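PDB 5I4C: transcriptional regulatory protein RcsB from Escherichia coli, which acts as the response regulator of the Rcs phosphorelay, binding regulatory DNA to control genes for capsule synthesis, biofilm formation and cell division, here as its receiver domain. Local coordinates for residues N2-P13 / W28-E36; L99-L108 / Q124-E132. All blocks are in the same frame, centred on the assembly; numbering follows the deposited sequence.

Interaction 1: residues N2-P13 / W28-E36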
loop_
_atom_site.group_PDB
_atom_site.type_symbol
_atom_site.label_atom_id
_atom_site.label_comp_id
_atom_site.label_asym_id
_atom_site.label_seq_id
_atom_site.Cartn_x
_atom_site.Cartn_y
_atom_site.Cartn_z
ATOM N N ASN A 2 11.886 23.086 13.402
ATOM C CA ASN A 2 10.520 22.903 12.841
ATOM C C ASN A 2 10.503 21.943 11.611
ATOM O O ASN A 2 9.747 20.979 11.586
ATOM C CB ASN A 2 9.974 24.265 12.450
ATOM C CG ASN A 2 8.490 24.258 12.185
ATOM O OD1 ASN A 2 7.799 23.251 12.333
ATOM N ND2 ASN A 2 7.982 25.409 11.809
ATOM N N ASN A 3 11.323 22.223 10.600
ATOM C CA ASN A 3 11.433 21.358 9.435
ATOM C C ASN A 3 12.022 19.976 9.750
ATOM O O ASN A 3 13.047 19.857 10.411
ATOM C CB ASN A 3 12.268 22.015 8.356
ATOM C CG ASN A 3 11.770 21.661 7.006
ATOM O OD1 ASN A 3 10.964 22.399 6.421
ATOM N ND2 ASN A 3 12.143 20.494 6.537
ATOM N N MET A 4 11.376 18.931 9.257
ATOM C CA MET A 4 11.862 17.591 9.462
ATOM C C MET A 4 12.062 16.865 8.124
ATOM O O MET A 4 11.129 16.715 7.336
ATOM C CB MET A 4 10.891 16.869 10.361
ATOM C CG MET A 4 11.328 15.482 10.784
ATOM S SD MET A 4 10.035 14.775 11.849
ATOM C CE MET A 4 10.303 15.600 13.413
ATOM N N ASN A 5 13.291 16.379 7.887
ATOM C CA ASN A 5 13.606 15.641 6.678
ATOM C C ASN A 5 13.527 14.195 7.020
ATOM O O ASN A 5 14.154 13.754 8.032
ATOM C CB ASN A 5 14.983 15.951 6.181
ATOM C CG ASN A 5 15.095 17.345 5.645
ATOM O OD1 ASN A 5 14.103 17.946 5.206
ATOM N ND2 ASN A 5 16.299 17.884 5.697
ATOM N N VAL A 6 12.763 13.464 6.217
ATOM C CA VAL A 6 12.510 12.028 6.465
ATOM C C VAL A 6 12.869 11.203 5.253
ATOM O O VAL A 6 12.780 11.655 4.117
ATOM C CB VAL A 6 11.047 11.760 6.987
ATOM C CG1 VAL A 6 10.602 12.769 8.080
ATOM C CG2 VAL A 6 10.021 11.787 5.876
ATOM N N ILE A 7 13.321 9.967 5.498
ATOM C CA ILE A 7 13.535 8.962 4.449
ATOM C C ILE A 7 12.487 7.903 4.693
ATOM O O ILE A 7 12.199 7.589 5.862
ATOM C CB ILE A 7 14.943 8.336 4.585
ATOM C CG1 ILE A 7 16.006 9.377 4.301
ATOM C CG2 ILE A 7 15.097 7.138 3.707
ATOM C CD1 ILE A 7 17.389 8.823 4.435
ATOM N N ILE A 8 11.938 7.347 3.637
ATOM C CA ILE A 8 10.947 6.316 3.790
ATOM C C ILE A 8 11.458 5.074 3.090
ATOM O O ILE A 8 11.986 5.157 1.955
ATOM C CB ILE A 8 9.549 6.768 3.318
ATOM C CG1 ILE A 8 9.498 7.130 1.846
ATOM C CG2 ILE A 8 9.109 8.040 4.040
ATOM C CD1 ILE A 8 8.078 7.543 1.366
ATOM N N ALA A 9 11.332 3.927 3.750
ATOM C CA ALA A 9 11.881 2.712 3.196
ATOM C C ALA A 9 10.922 1.549 3.367
ATOM O O ALA A 9 10.433 1.272 4.478
ATOM C CB ALA A 9 13.229 2.402 3.825
ATOM N N ASP A 10 10.562 0.952 2.233
ATOM C CA ASP A 10 9.641 -0.202 2.200
ATOM C C ASP A 10 9.788 -0.863 0.866
ATOM O O ASP A 10 9.957 -0.166 -0.139
ATOM C CB ASP A 10 8.199 0.216 2.376
ATOM C CG ASP A 10 7.277 -0.996 2.742
ATOM O OD1 ASP A 10 7.104 -1.311 3.905
ATOM O OD2 ASP A 10 6.724 -1.645 1.891
ATOM N N ASP A 11 9.669 -2.168 0.815
ATOM C CA ASP A 11 9.842 -2.802 -0.514
ATOM C C ASP A 11 8.546 -2.848 -1.321
ATOM O O ASP A 11 8.512 -3.528 -2.312
ATOM C CB ASP A 11 10.547 -4.164 -0.422
ATOM C CG ASP A 11 9.761 -5.178 0.350
ATOM O OD1 ASP A 11 9.029 -4.750 1.283
ATOM O OD2 ASP A 11 9.910 -6.390 0.034
ATOM N N HIS A 12 7.487 -2.141 -0.886
ATOM C CA HIS A 12 6.237 -2.104 -1.630
ATOM C C HIS A 12 6.020 -0.694 -2.154
ATOM O O HIS A 12 5.835 0.212 -1.351
ATOM C CB HIS A 12 5.081 -2.527 -0.729
ATOM C CG HIS A 12 4.962 -3.998 -0.568
ATOM N ND1 HIS A 12 5.290 -4.634 0.601
ATOM C CD2 HIS A 12 4.643 -4.960 -1.443
ATOM C CE1 HIS A 12 5.093 -5.928 0.460
ATOM N NE2 HIS A 12 4.722 -6.151 -0.785
ATOM N N PRO A 13 6.079 -0.492 -3.486
ATOM C CA PRO A 13 5.968 0.852 -4.024
ATOM C C PRO A 13 4.670 1.526 -3.599
ATOM O O PRO A 13 4.679 2.690 -3.309
ATOM C CB PRO A 13 6.026 0.633 -5.530
ATOM C CG PRO A 13 6.902 -0.538 -5.650
ATOM C CD PRO A 13 6.562 -1.432 -4.496
ATOM N N TRP A 28 5.732 20.949 7.219
ATOM C CA TRP A 28 7.034 20.968 7.860
ATOM C C TRP A 28 7.814 19.658 7.676
ATOM O O TRP A 28 8.918 19.549 8.165
ATOM C CB TRP A 28 6.933 21.355 9.342
ATOM C CG TRP A 28 5.866 20.644 10.039
ATOM C CD1 TRP A 28 4.571 21.017 10.115
ATOM C CD2 TRP A 28 5.984 19.430 10.758
ATOM N NE1 TRP A 28 3.860 20.095 10.824
ATOM C CE2 TRP A 28 4.709 19.108 11.236
ATOM C CE3 TRP A 28 7.049 18.598 11.063
ATOM C CZ2 TRP A 28 4.454 17.984 11.997
ATOM C CZ3 TRP A 28 6.798 17.460 11.818
ATOM C CH2 TRP A 28 5.509 17.155 12.270
ATOM N N VAL A 29 7.239 18.706 6.968
ATOM C CA VAL A 29 7.879 17.403 6.685
ATOM C C VAL A 29 8.270 17.369 5.235
ATOM O O VAL A 29 7.438 17.609 4.395
ATOM C CB VAL A 29 6.932 16.214 7.009
ATOM C CG1 VAL A 29 7.513 14.912 6.521
ATOM C CG2 VAL A 29 6.704 16.111 8.499
ATOM N N ASN A 30 9.531 17.018 4.965
ATOM C CA ASN A 30 10.053 16.848 3.623
ATOM C C ASN A 30 10.622 15.461 3.516
ATOM O O ASN A 30 11.463 15.055 4.334
ATOM C CB ASN A 30 11.149 17.870 3.300
ATOM C CG ASN A 30 10.627 19.268 3.370
ATOM O OD1 ASN A 30 10.975 20.018 4.268
ATOM N ND2 ASN A 30 9.698 19.595 2.494
ATOM N N VAL A 31 10.156 14.751 2.509
ATOM C CA VAL A 31 10.696 13.471 2.112
ATOM C C VAL A 31 11.908 13.711 1.250
ATOM O O VAL A 31 11.779 14.235 0.152
ATOM C CB VAL A 31 9.657 12.637 1.346
ATOM C CG1 VAL A 31 10.259 11.329 0.908
ATOM C CG2 VAL A 31 8.459 12.424 2.219
ATOM N N VAL A 32 13.071 13.330 1.768
ATOM C CA VAL A 32 14.354 13.493 1.123
ATOM C C VAL A 32 14.834 12.168 0.480
ATOM O O VAL A 32 15.831 12.157 -0.254
ATOM C CB VAL A 32 15.430 14.117 2.055
ATOM C CG1 VAL A 32 14.943 15.449 2.572
ATOM C CG2 VAL A 32 15.790 13.255 3.262
ATOM N N GLY A 33 14.148 11.055 0.710
ATOM C CA GLY A 33 14.530 9.816 0.021
ATOM C C GLY A 33 13.545 8.720 0.220
ATOM O O GLY A 33 12.856 8.688 1.256
ATOM N N GLU A 34 13.471 7.841 -0.777
ATOM C CA GLU A 34 12.700 6.630 -0.688
ATOM C C GLU A 34 13.568 5.461 -1.147
ATOM O O GLU A 34 14.144 5.557 -2.233
ATOM C CB GLU A 34 11.527 6.676 -1.654
ATOM C CG GLU A 34 10.716 7.917 -1.466
ATOM C CD GLU A 34 9.428 7.857 -2.282
ATOM O OE1 GLU A 34 9.318 6.977 -3.170
ATOM O OE2 GLU A 34 8.550 8.702 -2.073
ATOM N N PHE A 35 13.547 4.359 -0.408
ATOM C CA PHE A 35 14.269 3.157 -0.744
ATOM C C PHE A 35 13.436 1.898 -0.609
ATOM O O PHE A 35 12.448 1.879 0.132
ATOM C CB PHE A 35 15.462 3.095 0.238
ATOM C CG PHE A 35 16.345 4.273 0.111
ATOM C CD1 PHE A 35 17.291 4.296 -0.888
ATOM C CD2 PHE A 35 16.206 5.380 0.945
ATOM C CE1 PHE A 35 18.093 5.398 -1.047
ATOM C CE2 PHE A 35 16.988 6.519 0.761
ATOM C CZ PHE A 35 17.959 6.503 -0.230
ATOM N N GLU A 36 13.833 0.862 -1.326
ATOM C CA GLU A 36 13.217 -0.446 -1.291
ATOM C C GLU A 36 14.128 -1.578 -0.898
ATOM O O GLU A 36 13.757 -2.752 -1.028
ATOM C CB GLU A 36 12.625 -0.717 -2.688
ATOM C CG GLU A 36 11.741 0.449 -3.092
ATOM C CD GLU A 36 10.951 0.241 -4.373
ATOM O OE1 GLU A 36 10.537 1.310 -4.932
ATOM O OE2 GLU A 36 10.693 -0.955 -4.765
HETATM O O HOH W 1 10.194 -3.420 -4.449
#
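Val6 lies in the buried middle of the pairing of strands 4-9 and 29-35: its CG2 is 4.0 Å from Val31 CG2, and its CG1 and CG2 both reach CG1 of Val29. On this same face Ile8 lays CG1 3.6 Å from Glu34 CG; with chi1 at 62° that branch stands between its own backbone N and carbonyl carbon, which turns it toward the neighbouring strand. Glu34 covers the isoleucine with its methylenes, while its carboxylate pairs with Arg20 of helix 13-23. Helices 13-23 and 112-124 close over these aliphatic groups.

Backbone bonds alternate between the parallel strands, from Met4 N to Trp28 O at one end to Asp10 N and Phe35 O at the other, but the ladder skips one residue at Val32, with Val6 opposite Val31 and Ile8 opposite Glu34. On the reverse face, CG2 of Ile7 meets the edge of the Phe35 ring, 3.5 Å from Phe35 CD2. Val32 CG1 rests against the amide of Asn5.

The ends are more polar and more exposed. Asn3 ND2 is held firmly by Asn30 OD1 at 2.6 Å, with the two amides nearly coplanar (12°) and the donor lying in the carbonyl plane, whereas Asn2, poorly ordered, merely brings OD1 to 3.6 Å from Trp28 CB. Beyond the other end a water donates to Asp11 O (2.7 Å) and to Glu36 OE2, bridging the two loops.

Asp10 OD2 accepts from His12 N in an Asx turn just ahead of helix 13-23, and its OD1 pairs with Lys109 close to Asp56, the predicted phosphorylation site. This is the first beta-alpha-beta unit of a CheY-like receiver domain, where strand 4-9 leads into the acidic pair Asp10 and Asp11 at the phosphorylation pocket.

Interaction 2: residues L99-L108 / Q124-E132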
loop_
_atom_site.group_PDB
_atom_site.type_symbol
_atom_site.label_atom_id
_atom_site.label_comp_id
_atom_site.label_asym_id
_atom_site.label_seq_id
_atom_site.Cartn_x
_atom_site.Cartn_y
_atom_site.Cartn_z
ATOM N N LEU A 99 11.779 -2.357 20.448
ATOM C CA LEU A 99 11.660 -1.312 21.475
ATOM C C LEU A 99 12.859 -1.293 22.422
ATOM O O LEU A 99 13.305 -0.223 22.768
ATOM C CB LEU A 99 10.357 -1.394 22.259
ATOM C CG LEU A 99 9.141 -0.854 21.475
ATOM C CD1 LEU A 99 7.768 -1.353 21.991
ATOM C CD2 LEU A 99 9.177 0.678 21.396
ATOM N N ASP A 100 13.440 -2.450 22.739
ATOM C CA ASP A 100 14.665 -2.511 23.550
ATOM C C ASP A 100 15.820 -1.800 22.918
ATOM O O ASP A 100 16.769 -1.488 23.617
ATOM C CB ASP A 100 15.149 -3.950 23.738
ATOM C CG ASP A 100 14.246 -4.771 24.627
ATOM O OD1 ASP A 100 13.170 -4.294 25.063
ATOM O OD2 ASP A 100 14.617 -5.931 24.875
ATOM N N LEU A 101 15.786 -1.577 21.592
ATOM C CA LEU A 101 16.916 -0.953 20.920
ATOM C C LEU A 101 16.793 0.578 20.978
ATOM O O LEU A 101 17.677 1.302 20.511
ATOM C CB LEU A 101 17.070 -1.498 19.468
ATOM C CG LEU A 101 17.364 -3.008 19.317
ATOM C CD1 LEU A 101 17.444 -3.432 17.858
ATOM C CD2 LEU A 101 18.636 -3.412 20.058
ATOM N N ASP A 102 15.708 1.078 21.545
ATOM C CA ASP A 102 15.577 2.518 21.815
ATOM C C ASP A 102 15.310 3.263 20.506
ATOM O O ASP A 102 15.822 4.329 20.218
ATOM C CB ASP A 102 16.774 3.102 22.635
ATOM C CG ASP A 102 16.439 4.481 23.285
ATOM O OD1 ASP A 102 15.341 4.655 23.855
ATOM O OD2 ASP A 102 17.247 5.421 23.167
ATOM N N ILE A 103 14.413 2.703 19.737
ATOM C CA ILE A 103 13.897 3.431 18.592
ATOM C C ILE A 103 12.807 4.405 19.032
ATOM O O ILE A 103 12.297 4.339 20.138
ATOM C CB ILE A 103 13.465 2.466 17.483
ATOM C CG1 ILE A 103 12.426 1.479 17.942
ATOM C CG2 ILE A 103 14.681 1.699 16.976
ATOM C CD1 ILE A 103 11.339 1.408 16.969
ATOM N N GLU A 104 12.441 5.322 18.161
ATOM C CA GLU A 104 11.573 6.385 18.529
ATOM C C GLU A 104 10.095 6.110 18.262
ATOM O O GLU A 104 9.225 6.692 18.914
ATOM C CB GLU A 104 12.008 7.677 17.843
ATOM C CG GLU A 104 13.244 8.279 18.463
ATOM C CD GLU A 104 14.535 7.538 18.109
ATOM O OE1 GLU A 104 14.595 6.706 17.172
ATOM O OE2 GLU A 104 15.506 7.775 18.814
ATOM N N GLY A 105 9.775 5.224 17.339
ATOM C CA GLY A 105 8.389 5.066 17.015
ATOM C C GLY A 105 8.128 3.782 16.358
ATOM O O GLY A 105 9.061 3.181 15.747
ATOM N N ILE A 106 6.890 3.323 16.544
ATOM C CA ILE A 106 6.363 2.156 15.859
ATOM C C ILE A 106 4.985 2.522 15.356
ATOM O O ILE A 106 4.184 3.025 16.094
ATOM C CB ILE A 106 6.264 0.873 16.763
ATOM C CG1 ILE A 106 7.645 0.433 17.206
ATOM C CG2 ILE A 106 5.609 -0.237 15.955
ATOM C CD1 ILE A 106 7.628 -0.566 18.324
ATOM N N VAL A 107 4.728 2.283 14.089
ATOM C CA VAL A 107 3.423 2.602 13.457
ATOM C C VAL A 107 2.953 1.398 12.703
ATOM O O VAL A 107 3.742 0.826 11.958
ATOM C CB VAL A 107 3.631 3.760 12.458
ATOM C CG1 VAL A 107 2.417 3.973 11.519
ATOM C CG2 VAL A 107 3.920 5.020 13.267
ATOM N N LEU A 108 1.680 1.066 12.809
ATOM C CA LEU A 108 1.143 -0.001 11.992
ATOM C C LEU A 108 1.132 0.471 10.562
ATOM O O LEU A 108 0.548 1.500 10.247
ATOM C CB LEU A 108 -0.242 -0.420 12.408
ATOM C CG LEU A 108 -0.367 -0.879 13.829
ATOM C CD1 LEU A 108 -1.836 -1.202 14.171
ATOM C CD2 LEU A 108 0.522 -2.088 13.977
ATOM N N GLN A 124 8.858 15.274 17.099
ATOM C CA GLN A 124 9.196 16.685 17.240
ATOM C C GLN A 124 9.187 17.218 18.679
ATOM O O GLN A 124 9.878 18.144 18.952
ATOM C CB GLN A 124 8.251 17.553 16.428
ATOM C CG GLN A 124 8.795 17.829 15.075
ATOM C CD GLN A 124 8.568 19.221 14.602
ATOM O OE1 GLN A 124 7.615 19.890 15.028
ATOM N NE2 GLN A 124 9.373 19.642 13.644
ATOM N N LYS A 125 8.394 16.655 19.571
ATOM C CA LYS A 125 8.385 17.043 20.949
ATOM C C LYS A 125 9.364 16.245 21.791
ATOM O O LYS A 125 9.262 16.254 23.006
ATOM C CB LYS A 125 6.942 16.885 21.451
ATOM C CG LYS A 125 6.038 17.840 20.685
ATOM C CD LYS A 125 4.649 17.973 21.271
ATOM C CE LYS A 125 3.747 16.823 20.845
ATOM N NZ LYS A 125 2.326 16.884 21.347
ATOM N N GLY A 126 10.262 15.504 21.140
ATOM C CA GLY A 126 11.061 14.474 21.789
ATOM C C GLY A 126 10.359 13.336 22.532
ATOM O O GLY A 126 10.883 12.880 23.523
ATOM N N LYS A 127 9.177 12.928 22.090
ATOM C CA LYS A 127 8.378 11.854 22.704
ATOM C C LYS A 127 8.303 10.700 21.711
ATOM O O LYS A 127 8.526 10.893 20.485
ATOM C CB LYS A 127 6.916 12.306 22.961
ATOM C CG LYS A 127 6.685 13.512 23.871
ATOM C CD LYS A 127 7.056 13.130 25.261
ATOM C CE LYS A 127 6.757 14.156 26.335
ATOM N NZ LYS A 127 7.888 15.093 26.437
ATOM N N LYS A 128 8.006 9.507 22.218
ATOM C CA LYS A 128 7.927 8.314 21.391
ATOM C C LYS A 128 6.505 8.075 21.005
ATOM O O LYS A 128 5.613 8.643 21.586
ATOM C CB LYS A 128 8.502 7.110 22.078
ATOM C CG LYS A 128 9.992 7.192 22.359
ATOM C CD LYS A 128 10.476 5.881 22.955
ATOM C CE LYS A 128 11.840 5.941 23.617
ATOM N NZ LYS A 128 12.888 5.694 22.634
ATOM N N PHE A 129 6.277 7.255 20.003
ATOM C CA PHE A 129 4.926 6.965 19.529
ATOM C C PHE A 129 4.860 5.471 19.274
ATOM O O PHE A 129 5.733 4.915 18.605
ATOM C CB PHE A 129 4.668 7.715 18.232
ATOM C CG PHE A 129 3.242 7.592 17.685
ATOM C CD1 PHE A 129 2.859 6.505 16.904
ATOM C CD2 PHE A 129 2.314 8.622 17.903
ATOM C CE1 PHE A 129 1.560 6.434 16.350
ATOM C CE2 PHE A 129 1.023 8.548 17.377
ATOM C CZ PHE A 129 0.654 7.449 16.610
ATOM N N THR A 130 3.796 4.837 19.732
ATOM C CA THR A 130 3.741 3.377 19.866
ATOM C C THR A 130 2.263 3.006 19.600
ATOM O O THR A 130 1.389 3.729 20.036
ATOM C CB THR A 130 4.212 3.076 21.309
ATOM O OG1 THR A 130 5.000 1.919 21.344
ATOM C CG2 THR A 130 3.095 3.006 22.312
ATOM N N PRO A 131 1.963 1.955 18.832
ATOM C CA PRO A 131 0.532 1.728 18.527
ATOM C C PRO A 131 -0.286 1.431 19.773
ATOM O O PRO A 131 0.246 0.902 20.741
ATOM C CB PRO A 131 0.538 0.495 17.620
ATOM C CG PRO A 131 1.937 0.434 17.074
ATOM C CD PRO A 131 2.824 0.985 18.154
ATOM N N GLU A 132 -1.574 1.713 19.671
ATOM C CA GLU A 132 -2.567 1.513 20.753
ATOM C C GLU A 132 -2.577 0.018 21.135
ATOM O O GLU A 132 -2.241 -0.861 20.288
ATOM C CB GLU A 132 -3.993 2.009 20.260
ATOM C CG GLU A 132 -4.023 3.188 19.210
ATOM C CD GLU A 132 -5.294 3.341 18.368
ATOM O OE1 GLU A 132 -6.277 2.601 18.532
ATOM O OE2 GLU A 132 -5.358 4.251 17.510
#
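Lys128 reaches back along the loop before strand 105-108, and its NZ grips two oxygens: a salt bridge of 2.9 Å to Asp102 OD1 and a hydrogen bond of equal length to Ile103 O. Neither acceptor is met in its plane; the ammonium stands above the carboxylate by 53° and above the carbonyl by 48°. The lysine chain runs extended past Glu104 O and bends only at its last torsion (chi4 -88°), which swings NZ into place between the two acceptors.

Next along the chain, Phe129 bridges Gly105 by two backbone bonds, its N donating to Glu104 O (3.2 Å) and its O accepting from Ile106 N (2.8 Å). The aromatic ring turns its edge to Ile106 O, while CG2 of Val107 comes obliquely to 4.1 Å from Phe129 CD1. Pro131 then lies against Ile106, with Pro131 CD 3.7 Å from Ile106 CB, and its CB meets Leu108 CG.

Farther out, Asp102, with positive phi, is the last residue of the type I turn from Leu99, closed by Asp102 N bonding to Leu99 O. Glu104 holds the opening of the strand to its neighbour through OE1 on Ile83 N. Across the contact, Gly126 ends helix 112-124 in a Schellman motif and redirects the chain, and Lys118 and Ala119 of that helix touch the Phe129 ring.

The segment after the last helix thus folds back along 105-108, one of the two edge strands of this chain's parallel sheet, making a single bridge at the margin of the CheY-like receiver fold.

Overall arrangement
Interactions 1 and 2 attach to the same five-stranded parallel sheet, on opposite sides of the chain's centre, with contact centres about 17 Å apart. Strand order 29-35, 4-9, 52-56, 82-87, 105-108 places the first contact at one margin and the second at the other. Helix 112-124 links them: Gln124, where segment 124-132 begins, packs on interaction 1, its CG lying 3.2 Å from Met4 CE and its NE2 3.6 Å from Trp28 CE3. Interaction 1 reaches the pocket around Asp56, the predicted phosphorylation site, unmodified here, through Asp10; interaction 2 is tied to it indirectly, through Lys109, next in the chain after Leu108.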